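Local atomic coordinates of monovalent Na+/H+ antiporter subunit A (Dietzia sp. DQ12-45-1b, PDB entry 7D3U), a protein that probably exchanges sodium ions for protons across the cell membrane as subunit A of the multi-subunit Mrp antiporter complex. Residues 738-743 against 872-877; 819-824 against 895-900; 319-324 against 382-387; 304-309 against 388-393; 140-145 against 226-231. One frame throughout, in Å; residues are numbered along the deposited sequence.

Interaction 1. Residues 738-743 against 872-877; sequences RALDTL and GSFLLP
Leu875 reaches from a loop of the MnhB-related domain onto Ala739, Leu740 and Leu743, the first turn of the membrane helix 739-762 in the MbhE-like part of the chain. The side chain begins with Leu875 CB, 3.9 Å from Ala739 CB. At CG it lies over one face of the Phe874 ring, offset toward the rim, and then it forks. Leu875 CD2 stays with the alanine, 3.7 Å from Ala739 CB. Leu875 CD1 pushes into the helix surface, coming within 3.6 Å of Leu740 CA and 3.7 Å of Leu740 CG, and it also touches Leu743 CD2. The side chains of Leu740 and Leu875 cross at about a right angle.

Leu875 has left-handed backbone angles (59/51), and its main chain is hydrogen-bonded to Gly865, so the loop is tied to the end of helix 850-866. Phe893 of helix 890-912 touches both Leu743 and Leu875. Subunit D meets the same turn: Leu740 packs on Phe135 of that subunit and Arg738 makes a salt bridge to its Asp128. Phe874 offers its ring edge to the helix: Leu743 CD2 lies near the ring plane, 3.7 Å from Phe874 CZ.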
# COMPACT_ATOMS: atom_id res chain seq x y z
N ARG B 738 -17.95 12.85 20.40
CA ARG B 738 -17.19 12.27 19.29
C ARG B 738 -18.13 11.67 18.24
O ARG B 738 -18.08 10.49 17.92
CB ARG B 738 -16.22 11.22 19.82
CG ARG B 738 -15.21 11.78 20.80
CD ARG B 738 -14.21 10.72 21.23
NE ARG B 738 -12.87 11.28 21.38
CZ ARG B 738 -11.93 11.20 20.45
NH1 ARG B 738 -12.18 10.59 19.30
NH2 ARG B 738 -10.73 11.74 20.66
N ALA B 739 -19.00 12.53 17.70
CA ALA B 739 -19.94 12.07 16.68
C ALA B 739 -19.24 11.74 15.37
O ALA B 739 -19.81 11.02 14.54
CB ALA B 739 -21.02 13.12 16.45
N LEU B 740 -18.03 12.26 15.16
CA LEU B 740 -17.30 11.96 13.93
C LEU B 740 -16.92 10.48 13.87
O LEU B 740 -16.95 9.88 12.79
CB LEU B 740 -16.06 12.84 13.83
CG LEU B 740 -16.12 13.90 12.74
CD1 LEU B 740 -14.87 14.74 12.74
CD2 LEU B 740 -16.34 13.25 11.38
N ASP B 741 -16.58 9.89 15.01
CA ASP B 741 -16.29 8.45 15.04
C ASP B 741 -17.52 7.65 14.64
O ASP B 741 -17.41 6.67 13.89
CB ASP B 741 -15.81 8.04 16.43
CG ASP B 741 -14.52 8.72 16.83
OD1 ASP B 741 -13.95 9.43 15.99
OD2 ASP B 741 -14.09 8.54 17.98
N THR B 742 -18.69 8.04 15.12
CA THR B 742 -19.91 7.31 14.78
C THR B 742 -20.26 7.48 13.31
O THR B 742 -20.66 6.51 12.65
CB THR B 742 -21.06 7.79 15.66
OG1 THR B 742 -20.65 7.75 17.04
CG2 THR B 742 -22.26 6.88 15.48
N LEU B 743 -20.13 8.70 12.79
CA LEU B 743 -20.34 8.90 11.36
C LEU B 743 -19.38 8.04 10.54
O LEU B 743 -19.78 7.39 9.56
CB LEU B 743 -20.17 10.37 11.01
CG LEU B 743 -20.46 10.75 9.56
CD1 LEU B 743 -21.84 10.28 9.16
CD2 LEU B 743 -20.32 12.25 9.37
N GLY B 872 -23.44 26.46 15.83
CA GLY B 872 -22.24 25.74 16.18
C GLY B 872 -21.41 25.32 14.99
O GLY B 872 -20.93 26.16 14.23
N SER B 873 -21.23 24.01 14.82
CA SER B 873 -20.39 23.48 13.75
C SER B 873 -20.92 22.12 13.34
O SER B 873 -22.04 21.73 13.69
CB SER B 873 -18.93 23.42 14.20
OG SER B 873 -18.59 22.10 14.58
N PHE B 874 -20.10 21.38 12.60
CA PHE B 874 -20.51 20.09 12.06
C PHE B 874 -20.69 19.06 13.17
O PHE B 874 -19.91 19.01 14.12
CB PHE B 874 -19.49 19.60 11.04
CG PHE B 874 -19.87 18.33 10.35
CD1 PHE B 874 -21.04 18.24 9.62
CD2 PHE B 874 -19.04 17.22 10.41
CE1 PHE B 874 -21.39 17.07 8.98
CE2 PHE B 874 -19.38 16.05 9.77
CZ PHE B 874 -20.56 15.97 9.05
N LEU B 875 -21.72 18.24 13.03
CA LEU B 875 -22.01 17.14 13.96
C LEU B 875 -22.20 17.66 15.39
O LEU B 875 -21.59 17.17 16.34
CB LEU B 875 -20.91 16.07 13.90
CG LEU B 875 -21.10 15.01 12.83
CD1 LEU B 875 -19.85 14.17 12.69
CD2 LEU B 875 -22.29 14.12 13.15
N LEU B 876 -23.07 18.65 15.53
CA LEU B 876 -23.45 19.18 16.82
C LEU B 876 -24.95 19.07 16.99
O LEU B 876 -25.71 19.48 16.10
CB LEU B 876 -23.01 20.65 16.96
CG LEU B 876 -23.32 21.31 18.30
CD1 LEU B 876 -22.52 20.67 19.41
CD2 LEU B 876 -23.03 22.79 18.23
N PRO B 877 -25.44 18.51 18.10
CA PRO B 877 -26.88 18.39 18.30
C PRO B 877 -27.56 19.75 18.38
O PRO B 877 -26.96 20.75 18.80
CB PRO B 877 -27.00 17.63 19.63
CG PRO B 877 -25.69 17.88 20.31
CD PRO B 877 -24.69 17.89 19.21

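Interaction 2. Residues 819-824 against 895-900; sequences GGFNSA and VGVYLA
Gly820 O accepts the backbone N-H of Ala824 at 2.9 Å, a bond that starts helix 821-837, and the same oxygen lies near the plane of the Tyr898 ring, at its edge. Ser823 O also sits by that edge, close to Tyr898 CE1, so the tyrosine turns a ring edge to the main chain of this first turn. Its CG is anti to the backbone N (chi1 178°), which lays the ring along the 820-824 turn, where Ala824 CB comes within 3.6 Å of Tyr898 CD1.

The second half of the contact is a CH-pi interaction. Val897 CG2 stands over one face of the Phe821 ring, 3.8 Å from its centroid and 28° off the ring normal, nearest to CE1 and CZ at 3.5 Å each. The other branch, Val897 CG1, turns to Gly820 and lies 4.3 Å from Gly820 CA. Two predicted membrane helices of the MnhB-related domain, 821-837 and 890-912, are brought together in this way.

Phe821 continues onto Thr742 and Glu745 of helix 739-762, and the hydroxyl of Ser823 is hydrogen-bonded to Ser806 O on helix 789-812. With the polar side chains of the turn served by other helices, the two segments are held mainly by apolar packing and the CH-pi contact, with the carbonyl oxygens at the tyrosine edge perhaps adding a weak electrostatic pull.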
# COMPACT_ATOMS: atom_id res chain seq x y z
N GLY B 819 -28.12 2.90 21.97
CA GLY B 819 -28.71 4.04 21.28
C GLY B 819 -29.17 3.83 19.85
O GLY B 819 -30.36 3.96 19.56
N GLY B 820 -28.24 3.51 18.94
CA GLY B 820 -28.66 3.22 17.58
C GLY B 820 -28.03 1.97 16.99
O GLY B 820 -28.63 1.32 16.13
N PHE B 821 -26.86 1.59 17.48
CA PHE B 821 -26.19 0.42 16.94
C PHE B 821 -26.79 -0.86 17.48
O PHE B 821 -27.02 -1.81 16.73
CB PHE B 821 -24.69 0.46 17.25
CG PHE B 821 -23.94 1.45 16.43
CD1 PHE B 821 -23.52 1.13 15.15
CD2 PHE B 821 -23.64 2.70 16.94
CE1 PHE B 821 -22.82 2.04 14.40
CE2 PHE B 821 -22.95 3.61 16.18
CZ PHE B 821 -22.54 3.29 14.91
N ASN B 822 -27.07 -0.90 18.78
CA ASN B 822 -27.80 -2.02 19.34
C ASN B 822 -29.21 -2.08 18.77
O ASN B 822 -29.72 -3.17 18.46
CB ASN B 822 -27.82 -1.91 20.86
CG ASN B 822 -26.47 -1.48 21.41
OD1 ASN B 822 -25.65 -2.31 21.79
ND2 ASN B 822 -26.23 -0.18 21.43
N SER B 823 -29.84 -0.92 18.59
CA SER B 823 -31.15 -0.87 17.94
C SER B 823 -31.11 -1.49 16.56
O SER B 823 -32.04 -2.21 16.17
CB SER B 823 -31.63 0.58 17.85
OG SER B 823 -32.34 0.96 19.01
N ALA B 824 -30.06 -1.22 15.79
CA ALA B 824 -30.01 -1.70 14.42
C ALA B 824 -29.59 -3.17 14.34
O ALA B 824 -30.10 -3.91 13.50
CB ALA B 824 -29.06 -0.83 13.60
N VAL B 895 -31.51 7.41 13.97
CA VAL B 895 -32.34 6.84 12.91
C VAL B 895 -31.51 6.61 11.66
O VAL B 895 -31.66 5.60 10.96
CB VAL B 895 -33.55 7.75 12.64
CG1 VAL B 895 -34.36 7.24 11.46
CG2 VAL B 895 -34.42 7.85 13.88
N GLY B 896 -30.60 7.54 11.36
CA GLY B 896 -29.74 7.37 10.19
C GLY B 896 -28.84 6.16 10.30
O GLY B 896 -28.75 5.34 9.38
N VAL B 897 -28.14 6.03 11.43
CA VAL B 897 -27.25 4.88 11.59
C VAL B 897 -28.06 3.59 11.68
O VAL B 897 -27.60 2.53 11.23
CB VAL B 897 -26.33 5.06 12.81
CG1 VAL B 897 -27.12 5.17 14.09
CG2 VAL B 897 -25.34 3.92 12.90
N TYR B 898 -29.28 3.66 12.22
CA TYR B 898 -30.17 2.51 12.23
C TYR B 898 -30.47 2.04 10.82
O TYR B 898 -30.34 0.85 10.50
CB TYR B 898 -31.46 2.87 12.97
CG TYR B 898 -32.50 1.78 13.01
CD1 TYR B 898 -32.34 0.68 13.83
CD2 TYR B 898 -33.64 1.86 12.22
CE1 TYR B 898 -33.28 -0.32 13.87
CE2 TYR B 898 -34.59 0.86 12.25
CZ TYR B 898 -34.40 -0.23 13.08
OH TYR B 898 -35.34 -1.23 13.12
N LEU B 899 -30.88 2.97 9.96
CA LEU B 899 -31.15 2.63 8.57
C LEU B 899 -29.91 2.07 7.89
O LEU B 899 -29.99 1.10 7.13
CB LEU B 899 -31.67 3.85 7.81
CG LEU B 899 -33.02 4.43 8.23
CD1 LEU B 899 -33.32 5.72 7.49
CD2 LEU B 899 -34.12 3.42 8.01
N ALA B 900 -28.75 2.66 8.16
CA ALA B 900 -27.52 2.20 7.51
C ALA B 900 -27.21 0.76 7.89
O ALA B 900 -27.01 -0.10 7.01
CB ALA B 900 -26.36 3.12 7.88

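Interaction 3. Residues 319-324 against 382-387; sequences IIHTIA and VSKEWM
The buried polar interior of the antiporter-type helix bundle is met here through His321 of helix 312-341 and Lys384 of helix 379-391. His321 NE2 and Lys384 NZ are 3.0 Å apart, with Lys384 NZ in the plane of the imidazole, at its edge. Bends at chi2 and chi4 carry the Lys384 amine to the histidine. Lys384 NZ is hydrogen-bonded to Gln299 OE1 on helix 288-308.

In complex I and its Mrp relatives, buried lysines and histidines of this kind line a polar path through the middle of the membrane domain, and the present pair is consistent with that plan. The two helix segments run roughly antiparallel, at 149°, with axes 8.8 Å apart.

Met387 comes obliquely at the imidazole: its bent chain brings Met387 CE to 3.4 Å from His321 CD2, and Met387 SD lies 5.0 Å from the ring centroid. Ser383 CB packs 3.9 Å from Ile320 CG2 and 4.3 Å from Ala324 CB. The Ser383 hydroxyl is modelled too near His321 CA and CB for its position to be trusted. Beyond the pair, Ile320 leans on Leu476 and Phe496.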
# COMPACT_ATOMS: atom_id res chain seq x y z
N ILE B 319 44.75 21.72 -22.37
CA ILE B 319 43.80 22.54 -23.11
C ILE B 319 44.13 22.56 -24.60
O ILE B 319 43.24 22.43 -25.45
CB ILE B 319 43.75 23.96 -22.52
CG1 ILE B 319 43.23 23.92 -21.09
CG2 ILE B 319 42.87 24.86 -23.37
CD1 ILE B 319 43.32 25.23 -20.38
N ILE B 320 45.42 22.70 -24.93
CA ILE B 320 45.77 22.74 -26.35
C ILE B 320 45.49 21.39 -27.00
O ILE B 320 45.07 21.34 -28.16
CB ILE B 320 47.23 23.18 -26.54
CG1 ILE B 320 47.51 23.46 -28.02
CG2 ILE B 320 48.20 22.14 -26.03
CD1 ILE B 320 46.48 24.33 -28.68
N HIS B 321 45.66 20.29 -26.27
CA HIS B 321 45.34 18.99 -26.85
C HIS B 321 43.84 18.75 -26.92
O HIS B 321 43.38 18.07 -27.84
CB HIS B 321 46.00 17.86 -26.07
CG HIS B 321 45.97 16.54 -26.77
ND1 HIS B 321 44.82 15.80 -26.90
CD2 HIS B 321 46.94 15.84 -27.39
CE1 HIS B 321 45.08 14.70 -27.57
NE2 HIS B 321 46.37 14.69 -27.88
N THR B 322 43.07 19.29 -25.98
CA THR B 322 41.62 19.23 -26.11
C THR B 322 41.16 19.95 -27.37
O THR B 322 40.32 19.43 -28.12
CB THR B 322 40.96 19.83 -24.87
OG1 THR B 322 40.94 18.86 -23.82
CG2 THR B 322 39.53 20.25 -25.18
N ILE B 323 41.73 21.12 -27.64
CA ILE B 323 41.38 21.85 -28.86
C ILE B 323 41.80 21.05 -30.10
O ILE B 323 41.01 20.86 -31.03
CB ILE B 323 42.02 23.25 -28.86
CG1 ILE B 323 41.34 24.14 -27.82
CG2 ILE B 323 41.93 23.88 -30.23
CD1 ILE B 323 42.06 25.44 -27.58
N ALA B 324 43.04 20.58 -30.12
CA ALA B 324 43.53 19.83 -31.27
C ALA B 324 42.69 18.59 -31.52
O ALA B 324 42.38 18.27 -32.68
CB ALA B 324 45.00 19.45 -31.06
N VAL B 382 52.57 19.95 -31.96
CA VAL B 382 52.93 20.89 -30.90
C VAL B 382 52.20 20.53 -29.61
O VAL B 382 52.77 20.58 -28.52
CB VAL B 382 52.65 22.34 -31.33
CG1 VAL B 382 51.21 22.51 -31.78
CG2 VAL B 382 52.97 23.30 -30.21
N SER B 383 50.94 20.10 -29.72
CA SER B 383 50.19 19.69 -28.54
C SER B 383 50.76 18.42 -27.92
O SER B 383 50.85 18.31 -26.70
CB SER B 383 48.72 19.50 -28.91
OG SER B 383 47.99 19.06 -27.78
N LYS B 384 51.18 17.46 -28.75
CA LYS B 384 51.73 16.22 -28.21
C LYS B 384 53.09 16.46 -27.56
O LYS B 384 53.39 15.88 -26.51
CB LYS B 384 51.84 15.17 -29.31
CG LYS B 384 50.56 14.39 -29.54
CD LYS B 384 50.67 12.98 -28.99
CE LYS B 384 49.53 12.10 -29.49
NZ LYS B 384 48.20 12.63 -29.07
N GLU B 385 53.92 17.31 -28.16
CA GLU B 385 55.20 17.61 -27.53
C GLU B 385 55.02 18.45 -26.28
O GLU B 385 55.81 18.32 -25.34
CB GLU B 385 56.14 18.30 -28.52
CG GLU B 385 55.81 19.74 -28.84
CD GLU B 385 56.96 20.45 -29.54
OE1 GLU B 385 56.81 21.65 -29.85
OE2 GLU B 385 58.00 19.81 -29.78
N TRP B 386 53.97 19.27 -26.22
CA TRP B 386 53.65 19.96 -24.97
C TRP B 386 53.22 18.97 -23.90
O TRP B 386 53.61 19.09 -22.74
CB TRP B 386 52.55 21.00 -25.22
CG TRP B 386 53.06 22.39 -25.20
CD1 TRP B 386 53.49 23.12 -26.27
CD2 TRP B 386 53.21 23.23 -24.06
NE1 TRP B 386 53.89 24.37 -25.86
CE2 TRP B 386 53.72 24.46 -24.50
CE3 TRP B 386 52.95 23.07 -22.69
CZ2 TRP B 386 53.99 25.52 -23.64
CZ3 TRP B 386 53.21 24.12 -21.84
CH2 TRP B 386 53.72 25.33 -22.31
N MET B 387 52.41 17.98 -24.27
CA MET B 387 52.01 16.94 -23.33
C MET B 387 53.22 16.17 -22.81
O MET B 387 53.31 15.85 -21.62
CB MET B 387 51.02 15.99 -23.98
CG MET B 387 50.53 14.89 -23.07
SD MET B 387 49.02 14.15 -23.71
CE MET B 387 48.14 15.63 -24.19

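Interaction 4. Residues 304-309 against 388-393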
# COMPACT_ATOMS: atom_id res chain seq x y z
N VAL B 304 43.54 13.04 -19.75
CA VAL B 304 43.32 12.95 -18.31
C VAL B 304 44.63 12.64 -17.59
O VAL B 304 44.83 13.04 -16.44
CB VAL B 304 42.24 11.91 -17.97
CG1 VAL B 304 40.87 12.42 -18.40
CG2 VAL B 304 42.55 10.58 -18.59
N ALA B 305 45.56 11.96 -18.26
CA ALA B 305 46.86 11.73 -17.66
C ALA B 305 47.64 13.03 -17.52
O ALA B 305 48.14 13.35 -16.43
CB ALA B 305 47.65 10.72 -18.49
N THR B 306 47.73 13.81 -18.60
CA THR B 306 48.46 15.07 -18.49
C THR B 306 47.71 16.08 -17.63
O THR B 306 48.30 17.09 -17.24
CB THR B 306 48.74 15.68 -19.86
OG1 THR B 306 49.27 17.00 -19.68
CG2 THR B 306 47.47 15.80 -20.65
N ILE B 307 46.43 15.85 -17.35
CA ILE B 307 45.74 16.65 -16.34
C ILE B 307 46.15 16.22 -14.94
O ILE B 307 46.46 17.04 -14.08
CB ILE B 307 44.22 16.57 -16.54
CG1 ILE B 307 43.77 17.50 -17.65
CG2 ILE B 307 43.49 16.91 -15.25
CD1 ILE B 307 42.34 17.32 -18.05
N GLY B 308 46.16 14.90 -14.70
CA GLY B 308 46.58 14.38 -13.42
C GLY B 308 48.02 14.69 -13.08
O GLY B 308 48.40 14.59 -11.91
N VAL B 309 48.84 15.04 -14.07
CA VAL B 309 50.16 15.58 -13.77
C VAL B 309 50.03 16.76 -12.81
O VAL B 309 50.79 16.89 -11.84
CB VAL B 309 50.90 15.98 -15.06
CG1 VAL B 309 52.06 16.90 -14.76
CG2 VAL B 309 51.38 14.73 -15.78
N PHE B 388 54.17 15.87 -23.70
CA PHE B 388 55.38 15.17 -23.28
C PHE B 388 56.23 16.03 -22.36
O PHE B 388 56.76 15.54 -21.36
CB PHE B 388 56.18 14.72 -24.50
CG PHE B 388 55.50 13.67 -25.32
CD1 PHE B 388 54.72 12.70 -24.71
CD2 PHE B 388 55.63 13.64 -26.69
CE1 PHE B 388 54.09 11.73 -25.45
CE2 PHE B 388 55.01 12.67 -27.44
CZ PHE B 388 54.24 11.71 -26.82
N LYS B 389 56.38 17.32 -22.69
CA LYS B 389 57.10 18.24 -21.82
C LYS B 389 56.44 18.34 -20.46
O LYS B 389 57.13 18.49 -19.44
CB LYS B 389 57.18 19.61 -22.49
CG LYS B 389 57.23 20.80 -21.55
CD LYS B 389 57.29 22.10 -22.34
CE LYS B 389 57.02 23.30 -21.46
NZ LYS B 389 57.94 23.35 -20.29
N SER B 390 55.11 18.24 -20.41
CA SER B 390 54.41 18.30 -19.13
C SER B 390 54.61 17.03 -18.32
O SER B 390 54.92 17.09 -17.13
CB SER B 390 52.92 18.54 -19.38
OG SER B 390 52.21 18.56 -18.15
N MET B 391 54.44 15.87 -18.96
CA MET B 391 54.51 14.60 -18.24
C MET B 391 55.90 14.30 -17.69
O MET B 391 56.03 13.47 -16.79
CB MET B 391 54.07 13.46 -19.15
CG MET B 391 52.57 13.37 -19.35
SD MET B 391 52.11 12.11 -20.55
CE MET B 391 50.32 12.21 -20.48
N LEU B 392 56.93 14.97 -18.20
CA LEU B 392 58.29 14.67 -17.75
C LEU B 392 58.54 15.09 -16.31
O LEU B 392 59.48 14.59 -15.69
CB LEU B 392 59.31 15.35 -18.67
CG LEU B 392 59.62 14.62 -19.98
CD1 LEU B 392 60.96 15.07 -20.51
CD2 LEU B 392 59.59 13.12 -19.78
N ASP B 393 57.73 16.00 -15.77
CA ASP B 393 57.86 16.43 -14.38
C ASP B 393 56.63 16.02 -13.58
O ASP B 393 56.15 16.76 -12.72
CB ASP B 393 58.09 17.94 -14.29
CG ASP B 393 57.10 18.74 -15.11
OD1 ASP B 393 55.88 18.63 -14.85
OD2 ASP B 393 57.53 19.47 -16.02
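Val309 and Met391 cross at about a right angle where the ends of helices 288-308 and 379-391 meet in the antiporter-type membrane domain. The methionine is the long member. Its CG points away from its own carbonyl carbon (chi1 -76°) and the rest of the chain is extended, so the side chain reaches to the other helix like a rod with its methyl foremost. That methyl settles on the flank of the other helix: Met391 CE is 3.6 Å from Ala305 CB and the same distance from Thr306 N, with Thr306 CB a little farther off.

Val309 straddles the base of the rod. Val309 CG2 lies 4.0 Å from Met391 CG, while Val309 CG1 is 3.7 Å from Ser390 O and 3.8 Å from Ser390 OG. The serine hydroxyl has a second neighbour in Thr306, but the separation of 3.7 Å between Ser390 OG and Thr306 OG1 is wide and is a loose approach only.

Helix 312-341 backs this arrangement, with Ala314 touching both Val309 and Ser390, and Ala317 of the same helix touching Thr306. Met391 also touches Leu404 and Ala408 of helix 402-423. Asp393 follows two residues after the methionine, and Asp393 OD1 lies 4.2 Å from Val309 CG1.

Interaction 5. Residues 140-145 against 226-231; sequences FLITLA and AMVAAT. With LMT (dodecyl-beta-D-maltoside), chain Q.
Ile142 turns its CG1 branch away from its carbonyl carbon (chi1 -51°) and bends again at chi2 (-57°), which drops CD1 onto Ala226 and Ala229. Ile142 CD1 is 3.7 Å from Ala229 CB. On Ala226 it touches two atoms, with Ile142 CD1 3.9 Å from Ala226 CB and 3.6 Å from Ala226 O. The same chi1 sets the other branch anti to the backbone N, where Ile142 CG2 meets Val228 CG2 at 4.1 Å with the two side chains crossing at about a right angle. One isoleucine therefore spans three residues of the opposing turn. Two smaller touches flank it: Ala229 CB lies 4.0 Å from Leu141 O, and Ala145 CB is 3.8 Å from Val228 O.

Phe140 lies at the border with subunit D. Phe140 CZ is 3.5 Å from C3 in the alkyl chain of a dodecyl maltoside, which approaches the ring obliquely, and the ring also makes an edge-to-face stack with Phe374 of subunit D.

In the antiporter-family fold the contact joins the end of helix 124-142 to the loop entering helix 231-240, whose N-cap is Ala230. Helix 150-164 lies against both partners, through Ala153 on Ile142 and Thr156 on Ala226, while Leu141 reaches helix 102-119 at Leu107, Met108 and Phe111.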
# COMPACT_ATOMS: atom_id res chain seq x y z
N PHE B 140 19.33 9.71 -25.69
CA PHE B 140 18.30 9.79 -26.73
C PHE B 140 18.91 9.85 -28.13
O PHE B 140 18.27 9.40 -29.09
CB PHE B 140 17.41 11.00 -26.50
CG PHE B 140 16.19 10.70 -25.69
CD1 PHE B 140 15.26 9.79 -26.15
CD2 PHE B 140 15.98 11.31 -24.47
CE1 PHE B 140 14.14 9.50 -25.41
CE2 PHE B 140 14.87 11.02 -23.73
CZ PHE B 140 13.94 10.11 -24.20
N LEU B 141 20.12 10.38 -28.26
CA LEU B 141 20.77 10.36 -29.57
C LEU B 141 21.21 8.95 -29.95
O LEU B 141 21.16 8.59 -31.12
CB LEU B 141 21.97 11.31 -29.57
CG LEU B 141 21.65 12.76 -29.90
CD1 LEU B 141 22.89 13.62 -29.73
CD2 LEU B 141 21.11 12.88 -31.31
N ILE B 142 21.64 8.16 -28.97
CA ILE B 142 22.01 6.78 -29.27
C ILE B 142 20.77 5.93 -29.52
O ILE B 142 20.81 4.99 -30.33
CB ILE B 142 22.89 6.19 -28.16
CG1 ILE B 142 24.06 7.11 -27.84
CG2 ILE B 142 23.43 4.83 -28.57
CD1 ILE B 142 24.94 7.42 -29.03
N THR B 143 19.65 6.23 -28.86
CA THR B 143 18.42 5.48 -29.12
C THR B 143 17.92 5.65 -30.55
O THR B 143 17.05 4.88 -30.97
CB THR B 143 17.29 5.89 -28.17
OG1 THR B 143 16.99 7.28 -28.33
CG2 THR B 143 17.64 5.58 -26.73
N LEU B 144 18.44 6.61 -31.30
CA LEU B 144 18.11 6.73 -32.71
C LEU B 144 18.75 5.58 -33.48
O LEU B 144 19.39 4.68 -32.92
CB LEU B 144 18.55 8.08 -33.26
CG LEU B 144 17.79 9.30 -32.73
CD1 LEU B 144 18.03 10.51 -33.61
CD2 LEU B 144 16.30 8.99 -32.65
N ALA B 145 18.57 5.60 -34.80
CA ALA B 145 19.02 4.53 -35.69
C ALA B 145 18.35 3.21 -35.34
O ALA B 145 18.98 2.15 -35.33
CB ALA B 145 20.55 4.39 -35.67
N ALA B 226 28.43 2.72 -28.72
CA ALA B 226 27.60 3.88 -29.01
C ALA B 226 27.88 4.40 -30.41
O ALA B 226 27.24 5.35 -30.87
CB ALA B 226 27.82 4.99 -27.98
N MET B 227 28.84 3.79 -31.09
CA MET B 227 29.09 4.06 -32.50
C MET B 227 27.94 3.60 -33.39
O MET B 227 27.95 3.91 -34.59
CB MET B 227 30.38 3.38 -32.93
CG MET B 227 31.59 3.80 -32.12
SD MET B 227 31.84 5.58 -32.15
CE MET B 227 31.78 5.88 -33.91
N VAL B 228 26.97 2.87 -32.85
CA VAL B 228 25.81 2.48 -33.65
C VAL B 228 25.01 3.69 -34.11
O VAL B 228 24.21 3.58 -35.04
CB VAL B 228 24.91 1.52 -32.85
CG1 VAL B 228 25.63 0.20 -32.61
CG2 VAL B 228 24.52 2.15 -31.53
N ALA B 229 25.20 4.84 -33.48
CA ALA B 229 24.47 6.04 -33.85
C ALA B 229 25.07 6.68 -35.09
O ALA B 229 26.16 6.32 -35.55
CB ALA B 229 24.46 7.04 -32.69
N ALA B 230 24.35 7.66 -35.64
CA ALA B 230 24.78 8.34 -36.85
C ALA B 230 26.12 9.02 -36.65
O ALA B 230 26.45 9.48 -35.55
CB ALA B 230 23.73 9.36 -37.29
N THR B 231 26.91 9.07 -37.72
CA THR B 231 28.27 9.59 -37.64
C THR B 231 28.38 11.08 -37.29
O THR B 231 29.41 11.47 -36.73
CB THR B 231 29.04 9.30 -38.93
OG1 THR B 231 29.11 7.88 -39.14
CG2 THR B 231 30.42 9.89 -38.91
C1 LMT Q . 11.63 13.53 -21.84
C2 LMT Q . 10.81 13.17 -23.04
C3 LMT Q . 10.88 11.76 -23.50
C4 LMT Q . 10.51 11.74 -24.96
C5 LMT Q . 10.25 10.34 -25.40
C6 LMT Q . 10.30 10.21 -26.89
C7 LMT Q . 9.62 8.94 -27.30
C8 LMT Q . 10.00 8.61 -28.70
C9 LMT Q . 11.39 8.07 -28.85
C10 LMT Q . 11.52 7.57 -30.26
C11 LMT Q . 12.66 6.61 -30.39
C12 LMT Q . 12.75 6.05 -31.77

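In the fold
The five contacts fall into two groups on opposite sides of the chain's centre. Interactions 3, 4 and 5 lie in the antiporter-family region. Interactions 3 and 4 share helix 379-391, have centres 11 Å apart and touch through Met387 and Thr306, with interaction 3 enclosed by interaction 4 along the chain. Interaction 5 comes earlier in sequence, about 29 Å from interaction 3 between centres. Interactions 1 and 2 belong to the MbhE- and MnhB-related regions; their segments alternate along the chain, their centres are 16 Å apart, and Thr742 packs on Phe821. Some 65 to 89 Å separates the centres of the two groups, consistent with two separate helical bodies in the membrane.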